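Local coordinates for protein apoptosis regulator Bcl-2 homolog (Canarypox virus, PDB 5WOS) that inhibits host cell apoptosis and binds BAK1, BAX and other BH3-containing proteins, probably preventing activation of BAK1 and BAX, at residues T18-I23 and I124-L129; E63-I68 and G102-K107. All coordinates share one frame; numbering follows the deposited sequence.

Contact 1 (T18-I23 and I124-L129); sequences TILNII and IITESL
Thr126 meets Ile19, Leu20 and Ile23 with no flat group between them. The rings lie around this patch instead: Tyr16 touches Thr126, Trp143 touches Ile19 and Phe27 touches Ile125. The two segments run roughly antiparallel, with 144° between their axes, which approach to 9.8 Å. The backbones come nearest at Leu20 and Thr126. Thr126 is wedged between three side chains. A chi1 of -50° sets its OG1 beside the backbone N and turns CG2 anti to it; CG2 meets CG2 of Ile19 at 3.7 Å. OG1 of Thr126 lies 3.4 Å from CD1 of Ile23, and the two chains pass alongside, pointing opposite ways. The same OG1 is 3.8 Å from CD1 of Leu20, which runs across Thr126. Beside this, CG2 of Ile23 packs on CD1 of Ile125 at 3.6 Å. Leu129 joins more loosely, its CD2 near CD1 of Ile23. No hydrogen bond crosses between the segments. OG1 of Thr126 instead bonds to Pro122 O one turn back. The one polar side-chain atom among the touching residues is thus satisfied locally, and the two segments meet by apolar packing, joining helix 14-32 to helix 121-138 in the Bcl-2 helical bundle.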
loop_
_atom_site.group_PDB
_atom_site.type_symbol
_atom_site.label_atom_id
_atom_site.label_comp_id
_atom_site.label_asym_id
_atom_site.label_seq_id
_atom_site.Cartn_x
_atom_site.Cartn_y
_atom_site.Cartn_z
ATOM N N THR A 18 -14.102 1.715 -1.100
ATOM C CA THR A 18 -13.731 0.868 -2.231
ATOM C C THR A 18 -12.254 0.494 -2.161
ATOM O O THR A 18 -11.882 -0.658 -2.411
ATOM C CB THR A 18 -14.045 1.575 -3.557
ATOM O OG1 THR A 18 -15.443 1.892 -3.621
ATOM C CG2 THR A 18 -13.700 0.676 -4.746
ATOM N N ILE A 19 -11.394 1.454 -1.820
ATOM C CA ILE A 19 -9.970 1.167 -1.685
ATOM C C ILE A 19 -9.691 0.424 -0.383
ATOM O O ILE A 19 -8.950 -0.561 -0.362
ATOM C CB ILE A 19 -9.157 2.473 -1.783
ATOM C CG1 ILE A 19 -9.065 2.924 -3.244
ATOM C CG2 ILE A 19 -7.757 2.314 -1.176
ATOM C CD1 ILE A 19 -9.788 4.197 -3.515
ATOM N N LEU A 20 -10.287 0.882 0.720
ATOM C CA LEU A 20 -9.999 0.295 2.026
ATOM C C LEU A 20 -10.328 -1.193 2.057
ATOM O O LEU A 20 -9.579 -1.986 2.636
ATOM C CB LEU A 20 -10.776 1.043 3.111
ATOM C CG LEU A 20 -10.667 0.511 4.544
ATOM C CD1 LEU A 20 -9.287 0.768 5.135
ATOM C CD2 LEU A 20 -11.741 1.141 5.405
ATOM N N ASN A 21 -11.448 -1.592 1.451
ATOM C CA ASN A 21 -11.838 -3.001 1.481
ATOM C C ASN A 21 -10.720 -3.900 0.962
ATOM O O ASN A 21 -10.468 -4.975 1.520
ATOM C CB ASN A 21 -13.112 -3.217 0.666
ATOM C CG ASN A 21 -13.528 -4.672 0.615
ATOM O OD1 ASN A 21 -13.361 -5.346 -0.404
ATOM N ND2 ASN A 21 -14.061 -5.170 1.724
ATOM N N ILE A 22 -10.037 -3.478 -0.102
ATOM C CA ILE A 22 -8.979 -4.299 -0.684
ATOM C C ILE A 22 -7.713 -4.241 0.160
ATOM O O ILE A 22 -7.077 -5.269 0.417
ATOM C CB ILE A 22 -8.726 -3.853 -2.134
ATOM C CG1 ILE A 22 -9.766 -4.495 -3.052
ATOM C CG2 ILE A 22 -7.316 -4.214 -2.595
ATOM C CD1 ILE A 22 -9.970 -3.737 -4.318
ATOM N N ILE A 23 -7.318 -3.043 0.596
ATOM C CA ILE A 23 -6.123 -2.917 1.421
ATOM C C ILE A 23 -6.311 -3.653 2.741
ATOM O O ILE A 23 -5.410 -4.360 3.210
ATOM C CB ILE A 23 -5.787 -1.431 1.649
ATOM C CG1 ILE A 23 -5.546 -0.726 0.313
ATOM C CG2 ILE A 23 -4.567 -1.300 2.556
ATOM C CD1 ILE A 23 -5.322 0.761 0.438
ATOM N N ILE A 124 -4.709 4.263 7.687
ATOM C CA ILE A 124 -3.662 5.281 7.645
ATOM C C ILE A 124 -3.155 5.483 6.221
ATOM O O ILE A 124 -2.960 6.623 5.777
ATOM C CB ILE A 124 -2.516 4.915 8.607
ATOM C CG1 ILE A 124 -3.005 4.986 10.056
ATOM C CG2 ILE A 124 -1.320 5.855 8.408
ATOM C CD1 ILE A 124 -1.998 4.495 11.081
ATOM N N ILE A 125 -2.917 4.396 5.483
ATOM C CA ILE A 125 -2.423 4.566 4.121
ATOM C C ILE A 125 -3.563 4.947 3.185
ATOM O O ILE A 125 -3.395 5.800 2.308
ATOM C CB ILE A 125 -1.662 3.317 3.632
ATOM C CG1 ILE A 125 -2.598 2.161 3.275
ATOM C CG2 ILE A 125 -0.647 2.860 4.677
ATOM C CD1 ILE A 125 -1.892 1.083 2.485
ATOM N N THR A 126 -4.747 4.357 3.373
ATOM C CA THR A 126 -5.900 4.764 2.577
ATOM C C THR A 126 -6.181 6.251 2.752
ATOM O O THR A 126 -6.504 6.951 1.784
ATOM C CB THR A 126 -7.132 3.942 2.962
ATOM O OG1 THR A 126 -6.807 2.548 2.955
ATOM C CG2 THR A 126 -8.270 4.188 1.980
ATOM N N GLU A 127 -6.060 6.750 3.984
ATOM C CA GLU A 127 -6.186 8.185 4.224
ATOM C C GLU A 127 -5.096 8.960 3.494
ATOM O O GLU A 127 -5.383 9.909 2.754
ATOM C CB GLU A 127 -6.130 8.476 5.724
ATOM C CG GLU A 127 -7.487 8.567 6.396
ATOM C CD GLU A 127 -7.386 8.951 7.860
ATOM O OE1 GLU A 127 -7.822 8.151 8.716
ATOM O OE2 GLU A 127 -6.859 10.047 8.158
ATOM N N SER A 128 -3.833 8.579 3.707
ATOM C CA SER A 128 -2.732 9.250 3.023
ATOM C C SER A 128 -2.877 9.139 1.511
ATOM O O SER A 128 -2.600 10.097 0.781
ATOM C CB SER A 128 -1.396 8.659 3.471
ATOM O OG SER A 128 -1.290 8.636 4.883
ATOM N N LEU A 129 -3.310 7.976 1.023
ATOM C CA LEU A 129 -3.455 7.782 -0.415
ATOM C C LEU A 129 -4.528 8.705 -0.981
ATOM O O LEU A 129 -4.321 9.366 -2.005
ATOM C CB LEU A 129 -3.789 6.317 -0.709
ATOM C CG LEU A 129 -3.068 5.568 -1.829
ATOM C CD1 LEU A 129 -1.560 5.741 -1.774
ATOM C CD2 LEU A 129 -3.417 4.092 -1.718
#

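Contact 2 (E63-I68 and G102-K107); sequences EFRKDI and GAYVTK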
loop_
_atom_site.group_PDB
_atom_site.type_symbol
_atom_site.label_atom_id
_atom_site.label_comp_id
_atom_site.label_asym_id
_atom_site.label_seq_id
_atom_site.Cartn_x
_atom_site.Cartn_y
_atom_site.Cartn_z
ATOM N N GLU A 63 15.313 -4.868 0.840
ATOM C CA GLU A 63 15.433 -3.417 0.936
ATOM C C GLU A 63 14.476 -2.854 1.977
ATOM O O GLU A 63 14.856 -1.996 2.783
ATOM C CB GLU A 63 15.184 -2.775 -0.430
ATOM C CG GLU A 63 16.400 -2.778 -1.343
ATOM C CD GLU A 63 17.567 -1.992 -0.767
ATOM O OE1 GLU A 63 17.361 -0.825 -0.370
ATOM O OE2 GLU A 63 18.685 -2.545 -0.696
ATOM N N PHE A 64 13.226 -3.323 1.974
ATOM C CA PHE A 64 12.271 -2.888 2.987
ATOM C C PHE A 64 12.808 -3.131 4.395
ATOM O O PHE A 64 12.652 -2.283 5.281
ATOM C CB PHE A 64 10.940 -3.619 2.806
ATOM C CG PHE A 64 10.166 -3.214 1.576
ATOM C CD1 PHE A 64 10.575 -2.161 0.774
ATOM C CD2 PHE A 64 9.003 -3.890 1.237
ATOM C CE1 PHE A 64 9.847 -1.797 -0.344
ATOM C CE2 PHE A 64 8.269 -3.533 0.120
ATOM C CZ PHE A 64 8.690 -2.484 -0.671
ATOM N N ARG A 65 13.429 -4.293 4.621
ATOM C CA ARG A 65 13.974 -4.620 5.939
ATOM C C ARG A 65 15.072 -3.649 6.355
ATOM O O ARG A 65 15.215 -3.335 7.543
ATOM C CB ARG A 65 14.513 -6.050 5.935
ATOM C CG ARG A 65 14.877 -6.604 7.307
ATOM C CD ARG A 65 15.486 -7.995 7.173
ATOM N NE ARG A 65 15.281 -8.821 8.365
ATOM C CZ ARG A 65 16.210 -9.123 9.272
ATOM N NH1 ARG A 65 15.888 -9.886 10.309
ATOM N NH2 ARG A 65 17.455 -8.679 9.154
ATOM N N LYS A 66 15.876 -3.178 5.400
ATOM C CA LYS A 66 16.942 -2.239 5.735
ATOM C C LYS A 66 16.380 -0.849 6.001
ATOM O O LYS A 66 16.698 -0.222 7.018
ATOM C CB LYS A 66 17.967 -2.192 4.606
ATOM C CG LYS A 66 18.591 -3.529 4.286
ATOM C CD LYS A 66 19.684 -3.342 3.268
ATOM C CE LYS A 66 20.154 -4.654 2.690
ATOM N NZ LYS A 66 20.932 -4.410 1.443
ATOM N N ASP A 67 15.535 -0.353 5.093
ATOM C CA ASP A 67 14.963 0.980 5.250
ATOM C C ASP A 67 14.139 1.087 6.527
ATOM O O ASP A 67 14.059 2.162 7.128
ATOM C CB ASP A 67 14.091 1.321 4.038
ATOM C CG ASP A 67 14.818 1.160 2.714
ATOM O OD1 ASP A 67 16.039 1.430 2.647
ATOM O OD2 ASP A 67 14.160 0.764 1.732
ATOM N N ILE A 68 13.529 -0.018 6.956
ATOM C CA ILE A 68 12.642 0.009 8.116
ATOM C C ILE A 68 13.448 0.079 9.408
ATOM O O ILE A 68 13.084 0.801 10.345
ATOM C CB ILE A 68 11.706 -1.214 8.085
ATOM C CG1 ILE A 68 10.671 -1.147 9.204
ATOM C CG2 ILE A 68 12.497 -2.499 8.194
ATOM C CD1 ILE A 68 9.542 -2.131 9.000
ATOM N N GLY A 102 3.351 -0.822 2.793
ATOM C CA GLY A 102 2.426 -0.751 3.910
ATOM C C GLY A 102 2.150 -2.117 4.508
ATOM O O GLY A 102 2.136 -2.279 5.732
ATOM N N ALA A 103 1.938 -3.122 3.652
ATOM C CA ALA A 103 1.705 -4.477 4.141
ATOM C C ALA A 103 2.890 -4.978 4.957
ATOM O O ALA A 103 2.709 -5.571 6.026
ATOM C CB ALA A 103 1.428 -5.417 2.969
ATOM N N TYR A 104 4.111 -4.747 4.472
ATOM C CA TYR A 104 5.289 -5.214 5.196
ATOM C C TYR A 104 5.371 -4.571 6.575
ATOM O O TYR A 104 5.593 -5.256 7.581
ATOM C CB TYR A 104 6.560 -4.925 4.396
ATOM C CG TYR A 104 7.811 -5.360 5.120
ATOM C CD1 TYR A 104 8.035 -6.699 5.399
ATOM C CD2 TYR A 104 8.758 -4.436 5.540
ATOM C CE1 TYR A 104 9.171 -7.111 6.066
ATOM C CE2 TYR A 104 9.902 -4.839 6.211
ATOM C CZ TYR A 104 10.101 -6.179 6.471
ATOM O OH TYR A 104 11.229 -6.596 7.137
ATOM N N VAL A 105 5.206 -3.247 6.640
ATOM C CA VAL A 105 5.225 -2.550 7.926
ATOM C C VAL A 105 4.204 -3.164 8.873
ATOM O O VAL A 105 4.492 -3.425 10.047
ATOM C CB VAL A 105 4.972 -1.045 7.720
ATOM C CG1 VAL A 105 4.535 -0.370 9.020
ATOM C CG2 VAL A 105 6.221 -0.372 7.185
ATOM N N THR A 106 2.991 -3.402 8.372
ATOM C CA THR A 106 1.941 -3.972 9.209
ATOM C C THR A 106 2.385 -5.304 9.801
ATOM O O THR A 106 2.261 -5.531 11.010
ATOM C CB THR A 106 0.657 -4.138 8.392
ATOM O OG1 THR A 106 0.310 -2.887 7.781
ATOM C CG2 THR A 106 -0.494 -4.582 9.274
ATOM N N LYS A 107 2.910 -6.200 8.963
ATOM C CA LYS A 107 3.442 -7.457 9.477
ATOM C C LYS A 107 4.548 -7.199 10.492
ATOM O O LYS A 107 4.610 -7.857 11.536
ATOM C CB LYS A 107 3.964 -8.323 8.330
ATOM C CG LYS A 107 3.670 -9.818 8.476
ATOM C CD LYS A 107 4.766 -10.664 7.843
ATOM C CE LYS A 107 4.255 -12.024 7.392
ATOM N NZ LYS A 107 3.618 -12.790 8.498
#
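Tyr104 lies against Phe64, Arg65 and Ile68 in the helical bundle of the Bcl-2 fold. Helix 43-69 borders the bound peptide here, consistent with the BH3-binding groove of this family. The short axes cross at -63° and come within 10.9 Å.

Apolar packing makes most of the contact. The Tyr104 ring reaches across because its CG is anti to the backbone N (chi1 179°). CD2 of the ring is 3.6 Å from CB of Phe64, and the two side chains lie alongside, running in contrary senses. Ile68 passes slantwise by the Tyr104 side chain, its CD1 3.9 Å from CE2 of Tyr104. That same CD1 also meets CG2 of Val105 at 4.2 Å. Leu57 and Ile61, earlier in helix 43-69, also touch Tyr104, while Phe64 makes an edge-to-face stack with Phe101.

The polar ends contribute little between the helices. OH of Tyr104 rests 3.5 Å from CB of Arg65, a carbon contact. The extended Arg65 chain then carries its guanidinium away from segment 102-107. No hydrogen bond joins the segments.

Glu63 and Asp67 each lie near an acidic side chain of the bound peptide, which may favour protonation of one of the partners, and Phe64 packs on an apolar one. Inside the helix, Lys66 NZ makes a long salt bridge to OE2 of Glu63.

Within helix 92-112, Gly102 O accepts two hydrogen bonds. Thr106 N and Thr106 OG1 reach it from opposite faces of the carbonyl plane, and OG1 sits above that plane at 2.8 Å from Gly102 O.

Overall arrangement
The chain first supplies residues 18-23, on helix 14-32. Helix 43-69 comes next and carries residues 63-68. Helix 78-86 leads on to helix 92-112, where residues 102-107 close contact 2 over a loop of 33 residues. The chain then enters helix 121-138, and residues 124-129 close contact 1 over 100 residues. The shorter loop therefore lies wholly within the longer one, and the two do not cross. Contact 1 ties the first helix to helix 121-138. Contact 2 ties helix 43-69 to helix 92-112, beside the bound peptide. Their centres are about 17 Å apart, and their nearest atoms, about 5 Å apart, do not touch.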